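Local coordinates for collagen adhesin (Enterococcus faecalis, PDB 2OKM), which is a cell-wall-anchored surface adhesin that probably binds collagen, represented by its collagen-binding N2 region, at residues 11-14 / 19-22; 52-57 / 78-83. All coordinates share one frame; numbering follows the deposited sequence.

Interaction 1: residues 11-14 / 19-22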
loop_
_atom_site.group_PDB
_atom_site.type_symbol
_atom_site.label_atom_id
_atom_site.label_comp_id
_atom_site.label_asym_id
_atom_site.label_seq_id
_atom_site.Cartn_x
_atom_site.Cartn_y
_atom_site.Cartn_z
ATOM N N GLY A 11 -7.733 -3.435 -5.706
ATOM C CA GLY A 11 -8.524 -2.224 -5.707
ATOM C C GLY A 11 -9.932 -2.524 -6.171
ATOM O O GLY A 11 -10.221 -3.636 -6.622
ATOM N N ASP A 12 -10.813 -1.541 -6.038
ATOM C CA ASP A 12 -12.188 -1.693 -6.487
ATOM C C ASP A 12 -12.778 -0.327 -6.804
ATOM O O ASP A 12 -12.141 0.703 -6.571
ATOM C CB ASP A 12 -13.046 -2.426 -5.442
ATOM C CG ASP A 12 -13.172 -1.671 -4.134
ATOM O OD1 ASP A 12 -13.446 -0.454 -4.162
ATOM O OD2 ASP A 12 -13.016 -2.307 -3.066
ATOM N N LEU A 13 -13.987 -0.326 -7.351
ATOM C CA LEU A 13 -14.669 0.912 -7.708
ATOM C C LEU A 13 -15.886 1.140 -6.807
ATOM O O LEU A 13 -16.912 1.663 -7.247
ATOM C CB LEU A 13 -15.115 0.856 -9.173
ATOM C CG LEU A 13 -14.037 0.505 -10.201
ATOM C CD1 LEU A 13 -14.662 0.439 -11.582
ATOM C CD2 LEU A 13 -12.922 1.544 -10.168
ATOM N N ALA A 14 -15.767 0.742 -5.546
ATOM C CA ALA A 14 -16.853 0.902 -4.584
ATOM C C ALA A 14 -16.816 2.281 -3.939
ATOM O O ALA A 14 -15.770 2.925 -3.900
ATOM C CB ALA A 14 -16.752 -0.168 -3.509
ATOM N N GLN A 19 -13.911 7.298 -8.774
ATOM C CA GLN A 19 -12.728 7.092 -7.950
ATOM C C GLN A 19 -12.383 5.614 -7.889
ATOM O O GLN A 19 -13.261 4.755 -7.972
ATOM C CB GLN A 19 -12.937 7.604 -6.516
ATOM C CG GLN A 19 -12.627 9.081 -6.313
ATOM C CD GLN A 19 -12.589 9.477 -4.844
ATOM O OE1 GLN A 19 -12.191 10.588 -4.500
ATOM N NE2 GLN A 19 -13.004 8.566 -3.973
ATOM N N VAL A 20 -11.094 5.325 -7.764
ATOM C CA VAL A 20 -10.638 3.952 -7.637
ATOM C C VAL A 20 -10.125 3.837 -6.210
ATOM O O VAL A 20 -9.381 4.704 -5.746
ATOM C CB VAL A 20 -9.475 3.625 -8.599
ATOM C CG1 VAL A 20 -8.998 2.200 -8.359
ATOM C CG2 VAL A 20 -9.926 3.787 -10.043
ATOM N N ARG A 21 -10.555 2.795 -5.502
ATOM C CA ARG A 21 -10.094 2.573 -4.136
ATOM C C ARG A 21 -8.983 1.535 -4.209
ATOM O O ARG A 21 -9.179 0.447 -4.752
ATOM C CB ARG A 21 -11.222 2.045 -3.243
ATOM C CG ARG A 21 -12.455 2.931 -3.158
ATOM C CD ARG A 21 -13.275 2.557 -1.924
ATOM N NE ARG A 21 -13.518 1.117 -1.844
ATOM C CZ ARG A 21 -13.868 0.477 -0.730
ATOM N NH1 ARG A 21 -14.016 1.148 0.404
ATOM N NH2 ARG A 21 -14.067 -0.835 -0.748
ATOM N N TRP A 22 -7.814 1.875 -3.676
ATOM C CA TRP A 22 -6.676 0.966 -3.698
ATOM C C TRP A 22 -6.322 0.486 -2.299
ATOM O O TRP A 22 -6.594 1.169 -1.307
ATOM C CB TRP A 22 -5.454 1.648 -4.332
ATOM C CG TRP A 22 -5.558 1.844 -5.824
ATOM C CD1 TRP A 22 -5.778 3.021 -6.487
ATOM C CD2 TRP A 22 -5.459 0.830 -6.833
ATOM N NE1 TRP A 22 -5.817 2.800 -7.844
ATOM C CE2 TRP A 22 -5.622 1.463 -8.085
ATOM C CE3 TRP A 22 -5.238 -0.556 -6.801
ATOM C CZ2 TRP A 22 -5.585 0.760 -9.298
ATOM C CZ3 TRP A 22 -5.199 -1.259 -8.008
ATOM C CH2 TRP A 22 -5.368 -0.595 -9.240
#
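Asp12 and Arg21 carry this contact through backbone and side chains alike. As an antiparallel hydrogen-bonded pair they exchange two main-chain bonds, Asp12 N to Arg21 O at 2.9 Å and Arg21 N to Asp12 O at 2.8 Å. Next to them Gly11 and Trp22 form the non-hydrogen-bonded pair, so strands 7-12 and 19-26 are joined as a β-hairpin.

The ionic part is a side-on, two-nitrogen grip: Arg21 NE reaches Asp12 OD1 at 2.8 Å in a nearly straight bond (173°), while NH2 meets OD2 at 2.9 Å. Both oxygens offer their syn lone pairs, and the carboxylate and guanidinium planes lie only 25° apart. A bend at chi3 of Arg21 (-50°) turns the guanidinium edge toward the acid. Asp12 OD1 also accepts from Ala14 N at 3.0 Å, from above the carboxylate plane, which makes an Asx turn where strand 7-12 gives way to the loop.

Apolar contact is made by Leu13, whose CD2 rests on Val20 CG2 at 3.7 Å, and both side chains touch Phe120 of the second sheet. On the sheet face opposite Asp12 and Arg21, Trp22 brings CE3 to 3.8 Å from Gly11 CA, packs its ring against Tyr106, and donates from NE1 to Gln47 OE1.

Three N-H groups thus converge on the Asp12 carboxylate, fixing its rotation and holding the guanidinium edge-on and nearly coplanar with it; the positive charge beside it would be expected to favour the ionised acid, and the same residue ties the strand pairing to the start of the turn.

Interaction 2: residues 52-57 / 78-83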
loop_
_atom_site.group_PDB
_atom_site.type_symbol
_atom_site.label_atom_id
_atom_site.label_comp_id
_atom_site.label_asym_id
_atom_site.label_seq_id
_atom_site.Cartn_x
_atom_site.Cartn_y
_atom_site.Cartn_z
ATOM N N GLU A 52 -3.867 13.143 -0.324
ATOM C CA GLU A 52 -4.335 13.388 1.038
ATOM C C GLU A 52 -5.331 12.330 1.507
ATOM O O GLU A 52 -5.937 12.472 2.567
ATOM C CB GLU A 52 -4.996 14.766 1.122
ATOM C CG GLU A 52 -4.113 15.912 0.647
ATOM C CD GLU A 52 -4.822 17.253 0.693
ATOM O OE1 GLU A 52 -5.874 17.398 0.036
ATOM O OE2 GLU A 52 -4.324 18.165 1.385
ATOM N N SER A 53 -5.486 11.263 0.728
ATOM C CA SER A 53 -6.454 10.212 1.055
ATOM C C SER A 53 -5.948 9.024 1.868
ATOM O O SER A 53 -6.746 8.196 2.311
ATOM C CB SER A 53 -7.077 9.668 -0.234
ATOM O OG SER A 53 -6.134 8.911 -0.977
ATOM N N PHE A 54 -4.644 8.932 2.078
ATOM C CA PHE A 54 -4.082 7.790 2.794
ATOM C C PHE A 54 -4.485 7.570 4.246
ATOM O O PHE A 54 -4.490 8.499 5.047
ATOM C CB PHE A 54 -2.552 7.836 2.749
ATOM C CG PHE A 54 -1.967 7.528 1.400
ATOM C CD1 PHE A 54 -2.056 8.445 0.353
ATOM C CD2 PHE A 54 -1.314 6.320 1.178
ATOM C CE1 PHE A 54 -1.501 8.157 -0.894
ATOM C CE2 PHE A 54 -0.757 6.025 -0.064
ATOM C CZ PHE A 54 -0.851 6.946 -1.103
ATOM N N THR A 55 -4.828 6.327 4.574
ATOM C CA THR A 55 -5.133 5.958 5.953
ATOM C C THR A 55 -4.436 4.626 6.179
ATOM O O THR A 55 -4.257 3.836 5.243
ATOM C CB THR A 55 -6.650 5.813 6.261
ATOM O OG1 THR A 55 -7.205 4.720 5.527
ATOM C CG2 THR A 55 -7.387 7.095 5.920
ATOM N N PHE A 56 -4.029 4.388 7.418
ATOM C CA PHE A 56 -3.320 3.167 7.765
ATOM C C PHE A 56 -4.040 2.366 8.845
ATOM O O PHE A 56 -4.277 2.857 9.947
ATOM C CB PHE A 56 -1.895 3.499 8.222
ATOM C CG PHE A 56 -1.052 4.149 7.162
ATOM C CD1 PHE A 56 -1.259 5.479 6.808
ATOM C CD2 PHE A 56 -0.058 3.425 6.506
ATOM C CE1 PHE A 56 -0.486 6.081 5.811
ATOM C CE2 PHE A 56 0.720 4.016 5.510
ATOM C CZ PHE A 56 0.504 5.347 5.163
ATOM N N ASP A 57 -4.369 1.124 8.497
ATOM C CA ASP A 57 -5.067 0.164 9.358
ATOM C C ASP A 57 -3.950 -0.722 9.909
ATOM O O ASP A 57 -3.505 -1.652 9.238
ATOM C CB ASP A 57 -6.026 -0.638 8.471
ATOM C CG ASP A 57 -6.829 -1.671 9.227
ATOM O OD1 ASP A 57 -6.538 -1.929 10.413
ATOM O OD2 ASP A 57 -7.761 -2.233 8.605
ATOM N N GLY A 78 6.919 4.975 9.639
ATOM C CA GLY A 78 7.561 4.993 8.341
ATOM C C GLY A 78 7.497 6.349 7.677
ATOM O O GLY A 78 7.302 7.370 8.337
ATOM N N LYS A 79 7.631 6.355 6.357
ATOM C CA LYS A 79 7.638 7.604 5.616
ATOM C C LYS A 79 7.195 7.398 4.174
ATOM O O LYS A 79 7.441 6.346 3.586
ATOM C CB LYS A 79 9.059 8.173 5.649
ATOM C CG LYS A 79 9.232 9.554 5.052
ATOM C CD LYS A 79 10.629 10.075 5.363
ATOM C CE LYS A 79 10.758 11.554 5.047
ATOM N NZ LYS A 79 12.024 12.117 5.601
ATOM N N ILE A 80 6.531 8.401 3.610
ATOM C CA ILE A 80 6.098 8.321 2.222
ATOM C C ILE A 80 6.802 9.438 1.471
ATOM O O ILE A 80 7.176 10.453 2.059
ATOM C CB ILE A 80 4.564 8.497 2.074
ATOM C CG1 ILE A 80 4.117 8.009 0.693
ATOM C CG2 ILE A 80 4.172 9.972 2.240
ATOM C CD1 ILE A 80 2.614 7.835 0.569
ATOM N N ASP A 81 7.008 9.232 0.178
ATOM C CA ASP A 81 7.647 10.236 -0.660
ATOM C C ASP A 81 6.924 10.225 -1.993
ATOM O O ASP A 81 7.004 9.248 -2.738
ATOM C CB ASP A 81 9.132 9.911 -0.871
ATOM C CG ASP A 81 9.851 10.962 -1.709
ATOM O OD1 ASP A 81 11.061 10.795 -1.974
ATOM O OD2 ASP A 81 9.204 11.957 -2.100
ATOM N N PHE A 82 6.189 11.292 -2.278
ATOM C CA PHE A 82 5.494 11.378 -3.554
ATOM C C PHE A 82 6.537 11.900 -4.537
ATOM O O PHE A 82 6.841 13.094 -4.556
ATOM C CB PHE A 82 4.304 12.333 -3.455
ATOM C CG PHE A 82 3.234 11.868 -2.503
ATOM C CD1 PHE A 82 3.091 12.458 -1.251
ATOM C CD2 PHE A 82 2.392 10.815 -2.848
ATOM C CE1 PHE A 82 2.119 12.007 -0.353
ATOM C CE2 PHE A 82 1.417 10.356 -1.959
ATOM C CZ PHE A 82 1.283 10.953 -0.710
ATOM N N VAL A 83 7.097 10.990 -5.331
ATOM C CA VAL A 83 8.140 11.346 -6.293
ATOM C C VAL A 83 7.611 12.057 -7.537
ATOM O O VAL A 83 8.365 12.721 -8.246
ATOM C CB VAL A 83 8.973 10.102 -6.682
ATOM C CG1 VAL A 83 9.693 9.572 -5.450
ATOM C CG2 VAL A 83 8.079 9.023 -7.271
#
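With CG anti to the carbonyl carbon in both phenylalanines (chi1 -72° in Phe54, -64° in Phe82) and Ile80 CG1 anti to its backbone N, Phe54 is met by two side chains of one strand, Ile80 and Phe82. Ile80 extends CD1 over one face of the Phe54 ring, 4.1 Å from the ring centroid and displaced toward the rim, in a CH-pi contact. Its nearest ring carbons are CE2 and CZ of Phe54. Phe82 comes in by its edge, CE2 lying 3.8 Å from Phe54 CE1; the rings form an offset edge-to-face pair with centroids 5.8 Å apart and planes at 66°.

Phe54 lies in the 52-57 segment, which runs into the sheet that includes strand 101-110, whereas Ile80 and Phe82 belong to strand 78-82 at the margin of the other antiparallel sheet. The contact therefore bridges the two layers of the β-sandwich, an arrangement consistent with the immunoglobulin-like adhesin fold. Alternation along strand 78-82 directs Ile80 and Phe82 inward, while Lys79 points away from Phe54. Within the interior, Phe54 also stacks on Tyr106 and meets Phe88 edge-to-face. Phe88 touches Ile80 and Phe82 as well, and Leu69 of helix 69-74 packs on Ile80.

Interaction 1 joins neighbouring strands within one sheet, whereas interaction 2 spans the interval between two sheets, and the chemistry follows. Residues 11-14 and 19-22 meet chiefly through main-chain bonds and a partly exposed salt bridge, with a smaller apolar contact of Leu13 and Val20 beside them; residues 52-57 and 78-83 meet through apolar side chains alone, with Phe54 buried and its partners less so. Interaction 2 also lies nearer the centre of the chain. The centres of the two contacts are about 17 Å apart and they do not touch, yet both reach the sheet containing strand 101-110. There Tyr106 is a common neighbour, its ring meeting Trp22 of interaction 1 and stacking on Phe54 of interaction 2.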